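Local coordinates for putative CRISPR-associated endoribonuclease-like protein Cas6 (Pyrococcus furiosus, PDB 3UFC) that binds crRNA and, as a Cas6-family protein, probably takes part in CRISPR adaptive immunity against viruses and other mobile elements, at residues I5-L10 and L79-S84; L131-V136 and G204-F209. One frame throughout, in Å; residues are numbered along the deposited sequence.

Contact 1: residues I5-L10 and L79-S84; sequences IEIKLL and LYISSS
The Y80 ring and the E6 side chain run side by side off the same face of the sheet, both heading the same way. E6 lies extended along the ring on its CE2 side; the approach is oblique, and the closest pair is E6 CG and Y80 CE2 at 3.4 Å. With CG anti to its backbone N (chi1 176°) and the chain straight beyond it, E6 carries its carboxylate out to the level of the phenol, where the two planes are 31° apart. The carboxylate is claimed elsewhere: OE1 accepts a hydrogen bond from the hydroxyl of S78, and K8 NZ, in a long pairing with E6, also has a salt bridge to D76 and a hydrogen bond to S78 OG. L117, I58 and M236 also pack against the tyrosine.

Between the two backbones the strands pair antiparallel through four bonds. I5 and I81 form one hydrogen-bonded pair, with I5 N to I81 O at 2.8 Å; I7 and L79 form the other, with L79 N to I7 O also 2.8 Å. E6 and Y80 are the non-hydrogen-bonded pair in between, and there Y80 CA sits 3.3 Å from I5 O in a CA-H...O contact.

The side chains that meet across the strands on the other face are all aliphatic. I5 CG1 lies alongside I81 CB at 3.9 Å, and the CD1 methyls of I7 and I81 press together at 3.5 Å, tighter than usual. L9 CD1 reaches L79 CB. Helix 86-98 packs on this face, V93 meeting I5 and I96 meeting I7. With strands in the order 53-59, 77-83, 3-11, 107-116, the pair forms the centre of the ferredoxin-like fold in the N-terminal part of this protein.

Contact 2: residues L131-V136 and G204-F209; sequences LSPIVV and GSLMVF
I134 O accepts a hydrogen bond from S205 N at 2.9 Å, and a water also lies within hydrogen-bonding distance, 2.8 Å from I134 O. The same water lies 2.7 Å from S205 OG, so it links the carbonyl to the serine side chain. Placing OG beside its own backbone N, chi1 -52°, is what brings the hydroxyl to that water. The return bond, I134 N to S205 O, is 2.9 Å long and nearly straight at the hydrogen (172°), although the donor stands 33° off the carbonyl plane. Together the two backbone bonds make a single antiparallel bridge.

Side chains pack around it. P133 and L206 lie side by side, with P133 CG 3.8 Å from L206 CD2. I134 extends toward F209, which comes from the opposite direction, and I134 CD1 meets F209 CE1 obliquely at 3.8 Å. The sulfur of M207 touches that same methyl more loosely. G204, having no side chain, brings its CA to 3.2 Å from I134 O.

S132 OG is bonded to M236 N of the C-terminal part and to F54 O of strand 53-59; only the second bond crosses to the N-terminal sheet. The arrangement is an isolated beta bridge, by which the loop leaving strand 125-130 makes a single further pairing with strand 200-213 of the C-terminal antiparallel sheet in this Cas6-family protein.

Overall arrangement
Contact 1 belongs to the N-terminal sheet and contact 2 to the C-terminal one, the two halves of a Cas6-type protein. Along the chain they follow one another, contact 1 closing before contact 2 opens. Their centres are 18 Å apart on opposite sides of the chain's centre, and although the nearest atoms come within about 4 Å, the two do not touch. Shared neighbours bridge the gap: F54, on strand 53-59, packs against L79 and I81 and also offers its carbonyl to S132, while M236 meets Y80 and S82 as well as S132. A backbone bond between L131 and R56 gives segment 131-136 a second link to the N-terminal sheet.

Contact 1: residues I5-L10 and L79-S84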
loop_
_atom_site.group_PDB
_atom_site.type_symbol
_atom_site.label_atom_id
_atom_site.label_comp_id
_atom_site.label_asym_id
_atom_site.label_seq_id
_atom_site.Cartn_x
_atom_site.Cartn_y
_atom_site.Cartn_z
ATOM N N ILE A 5 -11.028 2.979 -2.541
ATOM C CA ILE A 5 -11.487 3.063 -3.928
ATOM C C ILE A 5 -10.726 2.155 -4.884
ATOM O O ILE A 5 -9.615 1.699 -4.591
ATOM C CB ILE A 5 -11.388 4.505 -4.489
ATOM C CG1 ILE A 5 -9.926 4.954 -4.526
ATOM C CG2 ILE A 5 -12.225 5.459 -3.643
ATOM C CD1 ILE A 5 -9.721 6.313 -5.176
ATOM N N GLU A 6 -11.347 1.895 -6.028
ATOM C CA GLU A 6 -10.751 1.072 -7.067
ATOM C C GLU A 6 -10.685 1.920 -8.327
ATOM O O GLU A 6 -11.683 2.512 -8.746
ATOM C CB GLU A 6 -11.585 -0.178 -7.348
ATOM C CG GLU A 6 -11.026 -1.018 -8.498
ATOM C CD GLU A 6 -11.907 -2.200 -8.865
ATOM O OE1 GLU A 6 -11.532 -2.958 -9.783
ATOM O OE2 GLU A 6 -12.971 -2.377 -8.240
ATOM N N ILE A 7 -9.498 1.990 -8.910
ATOM C CA ILE A 7 -9.282 2.756 -10.120
ATOM C C ILE A 7 -8.992 1.768 -11.241
ATOM O O ILE A 7 -8.051 0.977 -11.151
ATOM C CB ILE A 7 -8.091 3.713 -9.945
ATOM C CG1 ILE A 7 -8.392 4.690 -8.801
ATOM C CG2 ILE A 7 -7.814 4.466 -11.245
ATOM C CD1 ILE A 7 -7.250 5.590 -8.447
ATOM N N LYS A 8 -9.825 1.786 -12.275
ATOM C CA LYS A 8 -9.628 0.892 -13.409
ATOM C C LYS A 8 -8.715 1.621 -14.377
ATOM O O LYS A 8 -8.896 2.810 -14.635
ATOM C CB LYS A 8 -10.965 0.569 -14.094
ATOM C CG LYS A 8 -11.961 -0.155 -13.210
ATOM C CD LYS A 8 -11.434 -1.508 -12.748
ATOM C CE LYS A 8 -11.178 -2.443 -13.922
ATOM N NZ LYS A 8 -10.651 -3.764 -13.481
ATOM N N LEU A 9 -7.726 0.912 -14.903
ATOM C CA LEU A 9 -6.788 1.519 -15.834
ATOM C C LEU A 9 -6.870 0.848 -17.195
ATOM O O LEU A 9 -7.040 -0.366 -17.295
ATOM C CB LEU A 9 -5.360 1.399 -15.299
ATOM C CG LEU A 9 -5.089 2.024 -13.926
ATOM C CD1 LEU A 9 -3.715 1.566 -13.423
ATOM C CD2 LEU A 9 -5.161 3.547 -14.029
ATOM N N LEU A 10 -6.736 1.656 -18.238
ATOM C CA LEU A 10 -6.774 1.161 -19.604
ATOM C C LEU A 10 -5.449 1.534 -20.272
ATOM O O LEU A 10 -5.112 2.712 -20.384
ATOM C CB LEU A 10 -7.959 1.795 -20.347
ATOM C CG LEU A 10 -8.274 1.422 -21.803
ATOM C CD1 LEU A 10 -7.316 2.131 -22.732
ATOM C CD2 LEU A 10 -8.213 -0.087 -21.987
ATOM N N LEU A 79 -6.160 -0.512 -9.667
ATOM C CA LEU A 79 -5.264 0.096 -8.694
ATOM C C LEU A 79 -6.166 0.477 -7.522
ATOM O O LEU A 79 -7.129 1.233 -7.697
ATOM C CB LEU A 79 -4.612 1.361 -9.258
ATOM C CG LEU A 79 -3.850 2.216 -8.238
ATOM C CD1 LEU A 79 -2.656 1.434 -7.680
ATOM C CD2 LEU A 79 -3.379 3.506 -8.899
ATOM N N TYR A 80 -5.880 -0.054 -6.337
ATOM C CA TYR A 80 -6.692 0.275 -5.169
ATOM C C TYR A 80 -5.976 1.281 -4.279
ATOM O O TYR A 80 -4.757 1.231 -4.110
ATOM C CB TYR A 80 -7.027 -0.988 -4.372
ATOM C CG TYR A 80 -7.697 -2.057 -5.205
ATOM C CD1 TYR A 80 -6.944 -2.984 -5.916
ATOM C CD2 TYR A 80 -9.090 -2.117 -5.309
ATOM C CE1 TYR A 80 -7.552 -3.945 -6.715
ATOM C CE2 TYR A 80 -9.712 -3.075 -6.107
ATOM C CZ TYR A 80 -8.936 -3.985 -6.806
ATOM O OH TYR A 80 -9.534 -4.935 -7.593
ATOM N N ILE A 81 -6.745 2.205 -3.719
ATOM C CA ILE A 81 -6.199 3.234 -2.854
ATOM C C ILE A 81 -7.100 3.338 -1.628
ATOM O O ILE A 81 -8.318 3.150 -1.731
ATOM C CB ILE A 81 -6.170 4.593 -3.581
ATOM C CG1 ILE A 81 -5.284 4.494 -4.827
ATOM C CG2 ILE A 81 -5.676 5.674 -2.641
ATOM C CD1 ILE A 81 -5.212 5.780 -5.634
ATOM N N SER A 82 -6.507 3.616 -0.470
ATOM C CA SER A 82 -7.290 3.739 0.748
ATOM C C SER A 82 -6.678 4.704 1.744
ATOM O O SER A 82 -5.468 4.952 1.730
ATOM C CB SER A 82 -7.460 2.370 1.413
ATOM O OG SER A 82 -8.088 2.509 2.680
ATOM N N SER A 83 -7.532 5.249 2.609
ATOM C CA SER A 83 -7.096 6.169 3.647
ATOM C C SER A 83 -8.193 6.345 4.683
ATOM O O SER A 83 -9.381 6.256 4.357
ATOM C CB SER A 83 -6.746 7.531 3.057
ATOM O OG SER A 83 -6.422 8.439 4.097
ATOM N N SER A 84 -7.796 6.586 5.930
ATOM C CA SER A 84 -8.766 6.795 6.998
ATOM C C SER A 84 -9.302 8.219 6.869
ATOM O O SER A 84 -10.350 8.554 7.419
ATOM C CB SER A 84 -8.104 6.609 8.372
ATOM O OG SER A 84 -7.045 7.536 8.571
#

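Contact 2: residues L131-V136 and G204-F209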
loop_
_atom_site.group_PDB
_atom_site.type_symbol
_atom_site.label_atom_id
_atom_site.label_comp_id
_atom_site.label_asym_id
_atom_site.label_seq_id
_atom_site.Cartn_x
_atom_site.Cartn_y
_atom_site.Cartn_z
ATOM N N LEU A 131 -2.576 -6.510 -0.732
ATOM C CA LEU A 131 -2.812 -5.999 -2.078
ATOM C C LEU A 131 -1.477 -5.358 -2.500
ATOM O O LEU A 131 -1.225 -5.116 -3.678
ATOM C CB LEU A 131 -3.950 -4.970 -2.081
ATOM C CG LEU A 131 -5.329 -5.566 -1.757
ATOM C CD1 LEU A 131 -6.391 -4.481 -1.848
ATOM C CD2 LEU A 131 -5.641 -6.708 -2.728
ATOM N N SER A 132 -0.642 -5.062 -1.505
ATOM C CA SER A 132 0.710 -4.527 -1.708
ATOM C C SER A 132 1.514 -5.100 -0.531
ATOM O O SER A 132 0.968 -5.304 0.551
ATOM C CB SER A 132 0.739 -2.985 -1.741
ATOM O OG SER A 132 0.127 -2.375 -0.620
ATOM N N PRO A 133 2.814 -5.386 -0.736
ATOM C CA PRO A 133 3.685 -5.959 0.301
ATOM C C PRO A 133 3.780 -5.211 1.624
ATOM O O PRO A 133 3.851 -3.989 1.654
ATOM C CB PRO A 133 5.052 -6.052 -0.393
ATOM C CG PRO A 133 4.718 -6.085 -1.855
ATOM C CD PRO A 133 3.588 -5.082 -1.952
ATOM N N ILE A 134 3.784 -5.963 2.720
ATOM C CA ILE A 134 3.909 -5.367 4.043
ATOM C C ILE A 134 5.396 -5.242 4.386
ATOM O O ILE A 134 6.159 -6.213 4.301
ATOM C CB ILE A 134 3.169 -6.209 5.103
ATOM C CG1 ILE A 134 1.661 -5.973 4.966
ATOM C CG2 ILE A 134 3.639 -5.835 6.512
ATOM C CD1 ILE A 134 0.811 -6.833 5.894
ATOM N N VAL A 135 5.794 -4.031 4.755
ATOM C CA VAL A 135 7.179 -3.730 5.095
ATOM C C VAL A 135 7.324 -3.458 6.590
ATOM O O VAL A 135 6.610 -2.632 7.156
ATOM C CB VAL A 135 7.672 -2.482 4.324
ATOM C CG1 VAL A 135 9.122 -2.162 4.704
ATOM C CG2 VAL A 135 7.563 -2.726 2.814
ATOM N N VAL A 136 8.242 -4.178 7.226
ATOM C CA VAL A 136 8.514 -4.009 8.649
ATOM C C VAL A 136 10.027 -4.053 8.787
ATOM O O VAL A 136 10.661 -5.050 8.432
ATOM C CB VAL A 136 7.899 -5.143 9.497
ATOM C CG1 VAL A 136 8.234 -4.921 10.970
ATOM C CG2 VAL A 136 6.375 -5.187 9.302
ATOM N N GLY A 204 9.632 -6.805 1.330
ATOM C CA GLY A 204 8.432 -6.958 2.129
ATOM C C GLY A 204 7.805 -8.327 1.965
ATOM O O GLY A 204 8.381 -9.229 1.344
ATOM N N SER A 205 6.604 -8.479 2.502
ATOM C CA SER A 205 5.919 -9.751 2.442
ATOM C C SER A 205 4.525 -9.683 1.836
ATOM O O SER A 205 3.699 -8.861 2.238
ATOM C CB SER A 205 5.799 -10.333 3.853
ATOM O OG SER A 205 7.054 -10.359 4.515
ATOM N N LEU A 206 4.278 -10.533 0.845
ATOM C CA LEU A 206 2.947 -10.637 0.274
ATOM C C LEU A 206 2.448 -11.718 1.225
ATOM O O LEU A 206 3.115 -12.737 1.406
ATOM C CB LEU A 206 3.008 -11.138 -1.173
ATOM C CG LEU A 206 3.367 -10.036 -2.179
ATOM C CD1 LEU A 206 3.502 -10.612 -3.587
ATOM C CD2 LEU A 206 2.284 -8.962 -2.153
ATOM N N MET A 207 1.311 -11.507 1.866
ATOM C CA MET A 207 0.873 -12.504 2.828
ATOM C C MET A 207 -0.601 -12.507 3.179
ATOM O O MET A 207 -1.320 -11.532 2.970
ATOM C CB MET A 207 1.688 -12.327 4.121
ATOM C CG MET A 207 1.602 -10.908 4.721
ATOM S SD MET A 207 2.823 -10.488 6.042
ATOM C CE MET A 207 2.022 -11.161 7.487
ATOM N N VAL A 208 -1.038 -13.644 3.706
ATOM C CA VAL A 208 -2.399 -13.812 4.178
ATOM C C VAL A 208 -2.157 -14.155 5.641
ATOM O O VAL A 208 -1.355 -15.041 5.950
ATOM C CB VAL A 208 -3.126 -14.984 3.477
ATOM C CG1 VAL A 208 -4.482 -15.216 4.134
ATOM C CG2 VAL A 208 -3.305 -14.672 1.997
ATOM N N PHE A 209 -2.806 -13.433 6.542
ATOM C CA PHE A 209 -2.613 -13.690 7.958
ATOM C C PHE A 209 -3.869 -13.416 8.745
ATOM O O PHE A 209 -4.691 -12.589 8.357
ATOM C CB PHE A 209 -1.476 -12.826 8.525
ATOM C CG PHE A 209 -1.719 -11.337 8.422
ATOM C CD1 PHE A 209 -1.557 -10.668 7.209
ATOM C CD2 PHE A 209 -2.089 -10.600 9.544
ATOM C CE1 PHE A 209 -1.758 -9.287 7.118
ATOM C CE2 PHE A 209 -2.291 -9.222 9.463
ATOM C CZ PHE A 209 -2.122 -8.566 8.241
HETATM O O HOH W 1 7.408 -8.091 5.883
#